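N-carbamoylsarcosine amidase related protein (Thermoplasma acidophilum, PDB 3EEF) probably hydrolyses N-carbamoylsarcosine as a zinc-binding amidase of the isochorismatase-like cysteine hydrolase family. Local coordinates at residues A4-D9 with V46-S51; H52-P57 with H65-D70; H91-F96 with V124-A129; L118-C123 with D143-R148; R137-E142 with G162-R167. All blocks are in the same frame, centred on the assembly; numbering follows the deposited sequence.

Contact 1 of 5, residues A4-D9 with V46-S51; sequences ALVVVD and VYVNDS. With ZN (zinc ion), chain C.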
# COMPACT_ATOMS: atom_id res chain seq x y z
N ALA A 4 11.22 -6.02 16.91
CA ALA A 4 11.28 -7.27 16.18
C ALA A 4 12.52 -7.29 15.33
O ALA A 4 12.98 -6.24 14.87
CB ALA A 4 10.06 -7.42 15.31
N LEU A 5 13.05 -8.48 15.11
CA LEU A 5 14.24 -8.61 14.27
C LEU A 5 13.82 -8.99 12.85
O LEU A 5 13.08 -9.95 12.66
CB LEU A 5 15.20 -9.64 14.85
CG LEU A 5 16.45 -9.95 14.06
CD1 LEU A 5 17.49 -8.78 14.12
CD2 LEU A 5 17.01 -11.29 14.57
N VAL A 6 14.27 -8.20 11.88
CA VAL A 6 14.00 -8.44 10.47
C VAL A 6 15.31 -8.84 9.83
O VAL A 6 16.27 -8.06 9.86
CB VAL A 6 13.38 -7.20 9.77
CG1 VAL A 6 13.11 -7.48 8.30
CG2 VAL A 6 12.09 -6.80 10.45
N VAL A 7 15.37 -10.06 9.30
CA VAL A 7 16.59 -10.64 8.76
C VAL A 7 16.51 -10.64 7.25
O VAL A 7 15.80 -11.47 6.65
CB VAL A 7 16.82 -12.10 9.22
CG1 VAL A 7 18.17 -12.54 8.76
CG2 VAL A 7 16.72 -12.26 10.77
N VAL A 8 17.25 -9.71 6.62
CA VAL A 8 17.08 -9.46 5.17
C VAL A 8 18.00 -10.29 4.24
O VAL A 8 19.21 -10.14 4.30
CB VAL A 8 17.26 -7.94 4.85
CG1 VAL A 8 16.92 -7.67 3.36
CG2 VAL A 8 16.39 -7.05 5.83
N ASP A 9 17.42 -11.16 3.41
CA ASP A 9 18.15 -11.84 2.31
C ASP A 9 19.39 -12.63 2.70
O ASP A 9 20.36 -12.72 1.93
CB ASP A 9 18.51 -10.84 1.18
CG ASP A 9 17.31 -10.51 0.28
OD1 ASP A 9 16.47 -11.41 0.00
OD2 ASP A 9 17.23 -9.34 -0.16
N VAL A 46 11.71 -12.29 11.93
CA VAL A 46 11.10 -12.38 10.62
C VAL A 46 12.16 -12.39 9.51
O VAL A 46 12.90 -11.43 9.35
CB VAL A 46 10.17 -11.17 10.38
CG1 VAL A 46 9.51 -11.29 9.00
CG2 VAL A 46 9.14 -11.04 11.52
N TYR A 47 12.19 -13.46 8.74
CA TYR A 47 13.06 -13.55 7.60
C TYR A 47 12.30 -13.04 6.40
O TYR A 47 11.18 -13.46 6.16
CB TYR A 47 13.50 -15.00 7.35
CG TYR A 47 14.37 -15.63 8.43
CD1 TYR A 47 15.75 -15.76 8.27
CD2 TYR A 47 13.81 -16.12 9.60
CE1 TYR A 47 16.53 -16.36 9.25
CE2 TYR A 47 14.59 -16.71 10.59
CZ TYR A 47 15.95 -16.84 10.41
OH TYR A 47 16.71 -17.44 11.40
N VAL A 48 12.92 -12.13 5.66
CA VAL A 48 12.37 -11.61 4.43
C VAL A 48 13.37 -11.93 3.29
O VAL A 48 14.44 -11.36 3.26
CB VAL A 48 12.02 -10.09 4.53
CG1 VAL A 48 10.87 -9.87 5.46
CG2 VAL A 48 13.17 -9.30 5.07
N ASN A 49 13.00 -12.82 2.37
CA ASN A 49 13.88 -13.37 1.33
C ASN A 49 13.36 -13.17 -0.07
O ASN A 49 12.21 -13.51 -0.37
CB ASN A 49 14.02 -14.87 1.54
CG ASN A 49 14.36 -15.20 2.95
OD1 ASN A 49 15.31 -14.65 3.50
ND2 ASN A 49 13.57 -16.06 3.58
N ASP A 50 14.20 -12.63 -0.93
CA ASP A 50 13.91 -12.63 -2.35
C ASP A 50 13.41 -14.00 -2.80
O ASP A 50 13.97 -15.03 -2.42
CB ASP A 50 15.13 -12.21 -3.17
CG ASP A 50 15.25 -10.69 -3.31
OD1 ASP A 50 14.33 -9.95 -2.85
OD2 ASP A 50 16.23 -10.23 -3.93
N SER A 51 12.31 -14.01 -3.55
CA SER A 51 11.75 -15.26 -4.09
C SER A 51 11.14 -14.89 -5.44
O SER A 51 9.93 -14.89 -5.61
CB SER A 51 10.70 -15.82 -3.10
OG SER A 51 10.04 -16.99 -3.58
ZN ZN C . 16.26 -9.24 -5.70
O HOH W 1 16.79 -13.61 5.45

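Contact 2 of 5, residues H52-P57 with H65-D70; sequences HYPDDP and HSMKGD. With ZN (zinc ion), chain C.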
# COMPACT_ATOMS: atom_id res chain seq x y z
N HIS A 52 12.03 -14.54 -6.38
CA HIS A 52 11.67 -13.80 -7.59
C HIS A 52 11.06 -14.65 -8.68
O HIS A 52 11.36 -15.83 -8.80
CB HIS A 52 12.89 -13.10 -8.18
CG HIS A 52 13.35 -11.90 -7.41
ND1 HIS A 52 12.59 -10.75 -7.31
CD2 HIS A 52 14.51 -11.64 -6.76
CE1 HIS A 52 13.26 -9.85 -6.60
NE2 HIS A 52 14.44 -10.36 -6.27
N TYR A 53 10.14 -14.02 -9.43
CA TYR A 53 9.64 -14.50 -10.68
C TYR A 53 10.48 -13.86 -11.80
O TYR A 53 11.03 -12.75 -11.65
CB TYR A 53 8.19 -14.08 -10.95
CG TYR A 53 7.14 -14.43 -9.92
CD1 TYR A 53 7.06 -15.71 -9.36
CD2 TYR A 53 6.18 -13.49 -9.54
CE1 TYR A 53 6.06 -16.02 -8.41
CE2 TYR A 53 5.19 -13.79 -8.62
CZ TYR A 53 5.13 -15.05 -8.06
OH TYR A 53 4.13 -15.29 -7.15
N PRO A 54 10.52 -14.51 -12.97
CA PRO A 54 11.29 -14.00 -14.10
C PRO A 54 10.95 -12.57 -14.48
O PRO A 54 11.80 -11.85 -14.98
CB PRO A 54 10.89 -14.95 -15.22
CG PRO A 54 10.58 -16.26 -14.50
CD PRO A 54 9.95 -15.85 -13.23
N ASP A 55 9.71 -12.15 -14.23
CA ASP A 55 9.26 -10.84 -14.68
C ASP A 55 9.10 -9.82 -13.54
O ASP A 55 8.54 -8.73 -13.76
CB ASP A 55 7.95 -10.97 -15.51
CG ASP A 55 6.81 -11.68 -14.76
OD1 ASP A 55 6.97 -12.03 -13.57
OD2 ASP A 55 5.75 -11.88 -15.41
N ASP A 56 9.63 -10.12 -12.34
CA ASP A 56 9.74 -9.09 -11.32
C ASP A 56 10.50 -7.87 -11.89
O ASP A 56 11.45 -8.02 -12.65
CB ASP A 56 10.40 -9.62 -10.05
CG ASP A 56 9.47 -10.51 -9.25
OD1 ASP A 56 8.26 -10.51 -9.50
OD2 ASP A 56 9.96 -11.21 -8.37
N PRO A 57 10.08 -6.65 -11.52
CA PRO A 57 10.66 -5.42 -12.09
C PRO A 57 12.18 -5.39 -12.06
O PRO A 57 12.81 -4.94 -13.02
CB PRO A 57 10.12 -4.32 -11.18
CG PRO A 57 8.84 -4.90 -10.63
CD PRO A 57 9.09 -6.36 -10.47
N HIS A 65 18.10 -13.95 -10.09
CA HIS A 65 18.80 -14.17 -8.81
C HIS A 65 17.74 -14.49 -7.76
O HIS A 65 16.61 -13.98 -7.85
CB HIS A 65 19.66 -12.94 -8.43
CG HIS A 65 18.85 -11.72 -8.09
ND1 HIS A 65 18.33 -10.87 -9.04
CD2 HIS A 65 18.43 -11.23 -6.89
CE1 HIS A 65 17.65 -9.90 -8.44
NE2 HIS A 65 17.68 -10.11 -7.14
N SER A 66 18.09 -15.35 -6.80
CA SER A 66 17.21 -15.69 -5.70
C SER A 66 15.78 -15.92 -6.22
O SER A 66 14.80 -15.23 -5.82
CB SER A 66 17.25 -14.58 -4.62
OG SER A 66 16.69 -15.03 -3.38
N MSE A 67 15.69 -16.87 -7.15
CA MSE A 67 14.45 -17.20 -7.81
C MSE A 67 13.56 -18.06 -6.92
O MSE A 67 14.06 -18.83 -6.10
CB MSE A 67 14.75 -17.92 -9.13
CG MSE A 67 15.59 -17.10 -10.08
SE MSE A 67 14.75 -15.37 -10.51
CE MSE A 67 13.37 -16.02 -11.75
N LYS A 68 12.24 -17.91 -7.07
CA LYS A 68 11.31 -18.77 -6.34
C LYS A 68 11.54 -20.22 -6.77
O LYS A 68 11.67 -20.50 -7.95
CB LYS A 68 9.85 -18.38 -6.60
CG LYS A 68 8.82 -19.33 -5.94
CD LYS A 68 7.43 -18.70 -5.82
CE LYS A 68 6.41 -19.67 -5.18
NZ LYS A 68 6.48 -19.71 -3.69
N GLY A 69 11.61 -21.12 -5.79
CA GLY A 69 11.76 -22.55 -6.06
C GLY A 69 13.20 -23.06 -6.10
O GLY A 69 13.45 -24.23 -5.76
N ASP A 70 14.13 -22.20 -6.50
CA ASP A 70 15.55 -22.57 -6.65
C ASP A 70 16.23 -22.39 -5.26
O ASP A 70 15.80 -21.56 -4.46
CB ASP A 70 16.14 -21.79 -7.86
CG ASP A 70 17.54 -21.25 -7.63
OD1 ASP A 70 17.69 -20.00 -7.58
OD2 ASP A 70 18.49 -22.05 -7.54
ZN ZN C . 16.26 -9.24 -5.70

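Contact 3 of 5, residues H91-F96 with V124-A129; sequences HAYSGF and VRHTAA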
# COMPACT_ATOMS: atom_id res chain seq x y z
N HIS A 91 9.40 -9.82 -3.44
CA HIS A 91 9.67 -9.67 -4.87
C HIS A 91 10.34 -8.34 -5.28
O HIS A 91 10.55 -8.11 -6.47
CB HIS A 91 8.35 -9.84 -5.64
CG HIS A 91 7.88 -11.26 -5.65
ND1 HIS A 91 8.23 -12.15 -6.64
CD2 HIS A 91 7.13 -11.96 -4.75
CE1 HIS A 91 7.70 -13.33 -6.37
NE2 HIS A 91 7.03 -13.25 -5.23
N ALA A 92 10.66 -7.50 -4.28
CA ALA A 92 11.31 -6.20 -4.48
C ALA A 92 12.27 -5.94 -3.33
O ALA A 92 12.38 -6.76 -2.37
CB ALA A 92 10.25 -5.07 -4.56
N TYR A 93 13.02 -4.85 -3.42
CA TYR A 93 14.12 -4.62 -2.47
C TYR A 93 13.62 -4.57 -1.03
O TYR A 93 14.16 -5.27 -0.16
CB TYR A 93 14.87 -3.34 -2.79
CG TYR A 93 15.54 -3.29 -4.16
CD1 TYR A 93 16.22 -4.41 -4.68
CD2 TYR A 93 15.57 -2.12 -4.89
CE1 TYR A 93 16.84 -4.34 -5.90
CE2 TYR A 93 16.19 -2.05 -6.13
CZ TYR A 93 16.83 -3.15 -6.62
OH TYR A 93 17.42 -3.05 -7.87
N SER A 94 12.59 -3.76 -0.79
CA SER A 94 12.01 -3.62 0.54
C SER A 94 11.27 -4.86 1.02
O SER A 94 10.42 -5.41 0.31
CB SER A 94 11.03 -2.46 0.59
OG SER A 94 10.43 -2.41 1.88
N GLY A 95 11.55 -5.27 2.26
CA GLY A 95 10.80 -6.33 2.92
C GLY A 95 9.32 -6.07 3.11
O GLY A 95 8.58 -7.00 3.42
N PHE A 96 8.88 -4.82 2.94
CA PHE A 96 7.48 -4.46 3.09
C PHE A 96 6.67 -4.52 1.81
O PHE A 96 5.46 -4.73 1.87
CB PHE A 96 7.34 -3.04 3.60
CG PHE A 96 7.80 -2.85 5.01
CD1 PHE A 96 6.90 -3.01 6.08
CD2 PHE A 96 9.10 -2.49 5.30
CE1 PHE A 96 7.32 -2.81 7.43
CE2 PHE A 96 9.54 -2.31 6.68
CZ PHE A 96 8.64 -2.47 7.71
N VAL A 124 18.52 -3.83 2.71
CA VAL A 124 18.44 -3.45 4.12
C VAL A 124 17.99 -2.00 4.21
O VAL A 124 17.12 -1.64 5.01
CB VAL A 124 19.79 -3.67 4.88
CG1 VAL A 124 19.76 -2.95 6.22
CG2 VAL A 124 20.12 -5.19 5.04
N ARG A 125 18.56 -1.19 3.35
CA ARG A 125 18.30 0.23 3.34
C ARG A 125 16.87 0.54 2.92
O ARG A 125 16.20 1.44 3.48
CB ARG A 125 19.30 0.89 2.40
CG ARG A 125 19.23 2.39 2.45
CD ARG A 125 20.11 3.03 1.42
NE ARG A 125 21.53 2.76 1.63
CZ ARG A 125 22.51 3.49 1.11
NH1 ARG A 125 22.25 4.57 0.38
NH2 ARG A 125 23.77 3.18 1.37
N HIS A 126 16.43 -0.17 1.88
CA HIS A 126 15.09 -0.02 1.34
C HIS A 126 14.03 -0.46 2.34
O HIS A 126 13.03 0.21 2.53
CB HIS A 126 14.98 -0.76 0.00
CG HIS A 126 15.56 0.01 -1.14
ND1 HIS A 126 16.92 0.07 -1.37
CD2 HIS A 126 14.99 0.85 -2.04
CE1 HIS A 126 17.15 0.88 -2.39
NE2 HIS A 126 15.99 1.35 -2.83
N THR A 127 14.26 -1.59 2.98
CA THR A 127 13.45 -2.00 4.11
C THR A 127 13.41 -0.91 5.19
O THR A 127 12.35 -0.64 5.76
CB THR A 127 14.00 -3.29 4.66
OG1 THR A 127 14.02 -4.23 3.59
CG2 THR A 127 13.12 -3.83 5.82
N ALA A 128 14.55 -0.29 5.48
CA ALA A 128 14.67 0.78 6.50
C ALA A 128 13.75 1.94 6.15
O ALA A 128 12.98 2.43 6.99
CB ALA A 128 16.12 1.27 6.59
N ALA A 129 13.83 2.37 4.90
CA ALA A 129 13.02 3.45 4.37
C ALA A 129 11.55 3.22 4.64
O ALA A 129 10.84 4.10 5.18
CB ALA A 129 13.26 3.60 2.84

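Contact 4 of 5, residues L118-C123 with D143-R148; sequences LDADIC and DAVAAR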
# COMPACT_ATOMS: atom_id res chain seq x y z
N LEU A 118 21.51 -8.60 4.11
CA LEU A 118 22.08 -8.18 2.84
C LEU A 118 21.15 -7.28 2.04
O LEU A 118 20.02 -7.67 1.73
CB LEU A 118 22.38 -9.44 1.98
CG LEU A 118 23.22 -10.41 2.78
CD1 LEU A 118 23.58 -11.58 1.94
CD2 LEU A 118 24.46 -9.67 3.42
N ASP A 119 21.59 -6.07 1.70
CA ASP A 119 22.80 -5.44 2.23
C ASP A 119 22.52 -3.98 2.52
O ASP A 119 21.45 -3.46 2.16
CB ASP A 119 23.98 -5.58 1.25
CG ASP A 119 23.63 -5.20 -0.16
OD1 ASP A 119 23.24 -4.03 -0.35
OD2 ASP A 119 23.78 -6.05 -1.07
N ALA A 120 23.50 -3.33 3.13
CA ALA A 120 23.41 -1.92 3.54
C ALA A 120 23.07 -0.89 2.41
O ALA A 120 22.60 0.23 2.68
CB ALA A 120 24.74 -1.53 4.23
N ASP A 121 23.36 -1.25 1.18
CA ASP A 121 23.14 -0.36 0.04
C ASP A 121 21.78 -0.50 -0.60
O ASP A 121 21.23 0.48 -1.13
CB ASP A 121 24.18 -0.65 -1.03
CG ASP A 121 25.41 0.16 -0.86
OD1 ASP A 121 25.56 0.79 0.21
OD2 ASP A 121 26.22 0.18 -1.81
N ILE A 122 21.28 -1.73 -0.63
CA ILE A 122 20.06 -2.04 -1.34
C ILE A 122 18.97 -2.52 -0.37
O ILE A 122 18.24 -1.68 0.20
CB ILE A 122 20.33 -3.05 -2.46
CG1 ILE A 122 21.44 -2.54 -3.40
CG2 ILE A 122 19.08 -3.28 -3.26
CD1 ILE A 122 21.88 -3.61 -4.44
N CYS A 123 18.84 -3.82 -0.15
CA CYS A 123 17.61 -4.32 0.48
C CYS A 123 17.43 -3.89 1.95
O CYS A 123 16.30 -3.64 2.39
CB CYS A 123 17.51 -5.84 0.34
SG CYS A 123 17.46 -6.45 -1.40
N ASP A 143 27.75 -5.08 12.23
CA ASP A 143 28.58 -6.24 11.95
C ASP A 143 27.77 -7.37 11.39
O ASP A 143 28.33 -8.36 10.90
CB ASP A 143 29.40 -6.72 13.18
CG ASP A 143 28.54 -7.03 14.38
OD1 ASP A 143 27.53 -6.32 14.61
OD2 ASP A 143 28.88 -8.00 15.09
N ALA A 144 26.46 -7.22 11.44
CA ALA A 144 25.59 -8.20 10.85
C ALA A 144 25.01 -7.69 9.53
O ALA A 144 24.12 -8.30 8.97
CB ALA A 144 24.49 -8.59 11.82
N VAL A 145 25.55 -6.60 9.01
CA VAL A 145 25.16 -6.08 7.69
C VAL A 145 26.40 -5.91 6.81
O VAL A 145 27.42 -5.44 7.28
CB VAL A 145 24.40 -4.76 7.84
CG1 VAL A 145 24.16 -4.08 6.50
CG2 VAL A 145 23.08 -5.02 8.53
N ALA A 146 26.28 -6.27 5.54
CA ALA A 146 27.39 -6.09 4.58
C ALA A 146 27.12 -4.98 3.61
O ALA A 146 26.06 -4.97 3.02
CB ALA A 146 27.59 -7.37 3.80
N ALA A 147 28.09 -4.08 3.39
CA ALA A 147 28.00 -3.07 2.32
C ALA A 147 28.25 -3.71 0.95
O ALA A 147 28.74 -4.85 0.87
CB ALA A 147 29.00 -1.94 2.57
N ARG A 148 27.87 -3.00 -0.12
CA ARG A 148 28.16 -3.42 -1.48
C ARG A 148 28.94 -2.31 -2.22
O ARG A 148 30.12 -2.50 -2.53
CB ARG A 148 26.88 -3.82 -2.23
CG ARG A 148 27.14 -4.44 -3.62
CD ARG A 148 25.84 -4.80 -4.40
NE ARG A 148 25.21 -6.05 -3.95
CZ ARG A 148 25.71 -7.29 -4.15
NH1 ARG A 148 26.88 -7.51 -4.80
NH2 ARG A 148 25.03 -8.35 -3.68

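Contact 5 of 5, residues R137-E142 with G162-R167; sequences RIIVVE and GATVKR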
# COMPACT_ATOMS: atom_id res chain seq x y z
N ARG A 137 10.73 2.87 14.82
CA ARG A 137 12.13 3.25 15.06
C ARG A 137 13.01 2.17 14.47
O ARG A 137 12.58 1.02 14.30
CB ARG A 137 12.45 3.41 16.55
CG ARG A 137 11.68 4.52 17.25
CD ARG A 137 12.09 5.94 16.79
NE ARG A 137 13.54 6.18 16.84
CZ ARG A 137 14.29 6.26 17.96
NH1 ARG A 137 13.75 6.11 19.17
NH2 ARG A 137 15.61 6.49 17.87
N ILE A 138 14.26 2.55 14.15
CA ILE A 138 15.14 1.69 13.41
C ILE A 138 16.49 1.49 14.09
O ILE A 138 17.13 2.47 14.49
CB ILE A 138 15.41 2.24 11.99
CG1 ILE A 138 14.08 2.39 11.20
CG2 ILE A 138 16.41 1.30 11.25
CD1 ILE A 138 14.09 3.36 9.96
N ILE A 139 16.93 0.24 14.18
CA ILE A 139 18.23 -0.12 14.68
C ILE A 139 18.84 -1.02 13.63
O ILE A 139 18.16 -1.88 13.08
CB ILE A 139 18.11 -0.93 16.02
CG1 ILE A 139 17.47 -0.05 17.11
CG2 ILE A 139 19.48 -1.50 16.47
CD1 ILE A 139 17.21 -0.79 18.44
N VAL A 140 20.13 -0.81 13.36
CA VAL A 140 20.90 -1.64 12.46
C VAL A 140 22.12 -2.23 13.17
O VAL A 140 22.83 -1.53 13.86
CB VAL A 140 21.37 -0.81 11.26
CG1 VAL A 140 22.03 -1.71 10.21
CG2 VAL A 140 20.20 -0.06 10.66
N VAL A 141 22.35 -3.53 13.03
CA VAL A 141 23.49 -4.20 13.63
C VAL A 141 24.66 -4.24 12.65
O VAL A 141 24.75 -5.16 11.86
CB VAL A 141 23.10 -5.62 14.07
CG1 VAL A 141 24.25 -6.32 14.81
CG2 VAL A 141 21.85 -5.53 14.93
N GLU A 142 25.54 -3.24 12.72
CA GLU A 142 26.57 -3.00 11.72
C GLU A 142 27.35 -4.24 11.28
O GLU A 142 27.54 -4.46 10.08
CB GLU A 142 27.55 -1.89 12.14
CG GLU A 142 28.35 -2.16 13.42
CD GLU A 142 29.31 -1.00 13.82
OE1 GLU A 142 29.49 -0.02 13.07
OE2 GLU A 142 29.89 -1.08 14.92
N GLY A 162 17.36 8.24 10.68
CA GLY A 162 17.53 8.38 12.12
C GLY A 162 17.87 7.09 12.83
O GLY A 162 17.60 6.95 14.02
N ALA A 163 18.47 6.13 12.12
CA ALA A 163 18.78 4.81 12.70
C ALA A 163 19.83 4.93 13.77
O ALA A 163 20.73 5.79 13.68
CB ALA A 163 19.26 3.82 11.65
N THR A 164 19.73 4.09 14.80
CA THR A 164 20.82 3.94 15.73
C THR A 164 21.55 2.65 15.37
O THR A 164 20.92 1.62 15.14
CB THR A 164 20.34 3.87 17.18
OG1 THR A 164 19.59 2.67 17.34
CG2 THR A 164 19.46 5.05 17.53
N VAL A 165 22.88 2.71 15.38
CA VAL A 165 23.73 1.62 14.96
C VAL A 165 24.30 0.89 16.19
O VAL A 165 24.80 1.52 17.11
CB VAL A 165 24.89 2.18 14.11
CG1 VAL A 165 25.80 1.06 13.62
CG2 VAL A 165 24.35 3.01 12.94
N LYS A 166 24.21 -0.43 16.21
CA LYS A 166 24.70 -1.24 17.32
C LYS A 166 25.59 -2.34 16.79
O LYS A 166 25.63 -2.57 15.59
CB LYS A 166 23.52 -1.88 18.06
CG LYS A 166 22.63 -0.89 18.83
CD LYS A 166 23.40 -0.14 19.91
CE LYS A 166 22.47 0.49 20.94
NZ LYS A 166 23.16 1.56 21.73
N ARG A 167 26.30 -3.03 17.70
CA ARG A 167 27.07 -4.21 17.35
C ARG A 167 26.38 -5.45 17.89
O ARG A 167 25.57 -5.37 18.82
CB ARG A 167 28.50 -4.12 17.86
CG ARG A 167 29.14 -2.77 17.60
CD ARG A 167 30.64 -2.80 17.73
NE ARG A 167 31.27 -3.12 16.45
CZ ARG A 167 31.68 -4.33 16.06
NH1 ARG A 167 31.56 -5.40 16.85
NH2 ARG A 167 32.24 -4.47 14.87

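Contact 1 of 5, residues A4-D9 with V46-S51
Val7 lays CB and CG1 beside the Tyr47 ring, with CB 3.9 Å from Tyr47 CD1 and CG2 over one face of the ring; the two side chains run next to each other in the same direction. On the face of the sheet that carries Val6, Val8 and Val48, Val48 CG2 touches both Val6 CG1 (3.7 Å) and Val8 CG2 (4.0 Å). With Val48 CG1 opposite the carbonyl carbon (chi1 -69°), CG2 falls between N and C and turns to both valines. Strands 3-8 and 45-50 are adjacent parallel members of the central sheet, tied by a ladder that runs from Val46 N to Leu5 O, Val7 N to Val46 O, Val48 N to Val7 O and Asp9 N to Val48 O. A water bridges Val7 O and Asn49 OD1, donating to both. Past the last rung, Asp9 OD1 takes the backbone N-H of Asp50 at 2.7 Å in a nearly straight bond (177°). Asp50 OD2 binds zinc at 2.0 Å, while its OD1 forms a salt bridge with Lys90. Asp9 thus fixes the backbone of a zinc ligand from the second shell, and Lys90 holds the carboxylate oxygen that the metal does not take.

Contact 2 of 5, residues H52-P57 with H65-D70
His52 has the most surface buried here and is held through its backbone N and O and through its ring. Its N-H points to Ser66 O at 2.9 Å, in the carbonyl plane and on a lone pair, and its own O receives the N-H of Lys68 at 2.8 Å, giving a single bridge between two irregular loops. The imidazole presents its CD2 edge to one face of the His65 ring, an offset edge-to-face pair with planes 62° apart, and CD2 also comes 3.3 Å from His65 O near the plane of the His52 ring. Both NE2 atoms bind the same zinc ion at 2.2 Å; Asp50 and Glu58 complete the metal site of this isochorismatase-type domain. The ND1 of His65 is bonded to Gly63 O. The other nitrogen of His52, ND1, donates in the ring plane to the anti lone pair of Asp56 OD2. That oxygen also accepts Tyr53 N from above the carboxylate plane and is hydrogen-bonded to His91, so it is gripped three times; together with the zinc at NE2 it fixes the rotation of the His52 ring. Met67, present as selenomethionine, folds at chi2 and chi3, laying SE against His52 CB at 3.7 Å and bringing CE to Pro54 CD at 3.7 Å. Lys68 runs alongside Tyr53, with CD 4.0 Å from Tyr53 CE1, before NZ reaches a salt bridge with Glu89; the Tyr53 ring meets Tyr86 of the second subunit edge-to-face.

Contact 3 of 5, residues H91-F96 with V124-A129
Tyr93 turns a ring edge toward a face of the His126 imidazole, with CD2 standing over the centre of that ring, 4.0 Å above its plane. The ring centroids are 5.2 Å apart and the planes meet at 55°, while Tyr93 CB touches the same histidine off-centre, 3.8 Å from His126 CG. Both side chains have CG anti to their carbonyl carbon, and they run next to each other in the same direction. Their polar ends are held by other groups: Tyr93 OH by Trp62 and by Val160 O of the third subunit, His126 NE2 by Tyr161 OH of that subunit. Next, Thr127 OG1 accepts the N-H of Gly95 at 3.0 Å and nearly straight (169°), and is also bonded to Cys123 O within its own helix. The carbonyl of Thr127 faces the edge of the Phe96 ring, near its plane, with CE2 3.4 Å from Thr127 O; Thr127 CG2 packs on CE2 as well. Ser94 OG accepts the N-H of Phe96 at 3.1 Å, which closes an ST turn, and is hydrogen-bonded to Asp130. Helix 123-133 is thus buttoned to the loop leaving strand 86-90, and the Tyr93 side chain is about 5 Å from the zinc: a loop-to-helix contact next to the metal site of the isochorismatase-like fold.

Contact 4 of 5, residues L118-C123 with D143-R148
Asp119 OD1 is gripped by two backbone N-H groups, Ile122 N at 3.0 Å and Asp121 N at 3.2 Å, the first nearly in line with the C-O bond and the second on the anti lone pair. This Asx turn and Asx motif shape the loop between strand 112-116 and helix 123-133 of the parallel sheet fold, with Ile122 at the N-cap position of that helix. The peptide bond leading into Asp119 is cis, and a chi1 of 49° folds its carboxylate back over the loop, within range of those two N-H groups. The other oxygen, OD2, faces Arg148 across the contact: NE is 3.2 Å away in a salt bridge whose hydrogen bond is weak, the carboxylate and guanidinium planes being turned 69° apart. The bend of Arg148 at chi3 turns NE toward Asp119, while CD rests against Ile122 CD1. Asp121 sits close to the Arg148 backbone, but its OD2 is held by the N-H groups of Ile149 and Asp150, which ties the loop to residues 149-150; its O is bonded to Tyr156 OH of the third subunit. Apolar contacts lie round Leu118 and Ala120. Leu118 CD2 lies 3.9 Å from Ala146 CB, on the side covered by Phe14 and Ile15, and Ala120 CB touches Val145 CG1 at 3.5 Å.

Contact 5 of 5, residues R137-E142 with G162-R167
Backbone bonds knit Ile138 to Glu142 onto Thr164 to Lys166 as two parallel strands: Thr164 N to Ile138 O, Val140 N to Thr164 O, Lys166 N to Val140 O at 2.9 Å and Glu142 N to Lys166 O at 2.9 Å. Four CA-H...O contacts run between these rungs, the shortest from Ile139 CA to Thr164 O at 3.2 Å. The short strand axes approach to 4.7 Å and cross at -30°. Strand 164-166 is the outermost strand on this side of the six-stranded parallel sheet within the chain, next to 137-141, and helix 153-161 makes the connection between them; Gly162, with positive phi, is where the chain leaves that helix. Apolar contacts lie on the helix side: Ala163 CB meets Ile138 CG2 at 3.8 Å and Val140 CG2 at 4.1 Å, and Val165 CG1 comes over Glu142 CB at 3.7 Å, the two side chains crossing at about a right angle. The face bearing Ile139, Val141, Thr164 and Lys166 has Thr164 OG1 against Ile139 CG1 and Lys166 CG against Ile139 CG2. Charge enters at the far end. Glu142, with a chi1 of 62° and its chain extended beyond CG, sends OE2 to Arg167 NE at 2.9 Å; the salt bridge contains a weak, bent hydrogen bond, the carboxylate and guanidinium planes lying 65° apart. Its OE1 pairs with Lys154 of helix 153-161, so the carboxylate is held between two cations.

Contacts 1 and 5 belong to the same parallel sheet, their centres about 16 Å apart: contact 1 joins two of its inner strands, contact 5 lies at its 164-166 border. Contact 2, its centre about 29 Å from that of contact 5, closes the loops at the metal, which it shares with contact 1. Contact 3 ties helix 123-133 to the loop after strand 86-90, and contact 4 the loop before that helix to the chain after strand 137-141; their segments alternate along the chain, as do those of contacts 4 and 5. Contacts 1, 2 and 3 follow one another in sequence. The zinc site thus sits at the end of strand 45-50 and the loops beyond it; contacts 2 to 5 all reach neighbouring subunits, whereas contact 1 touches none.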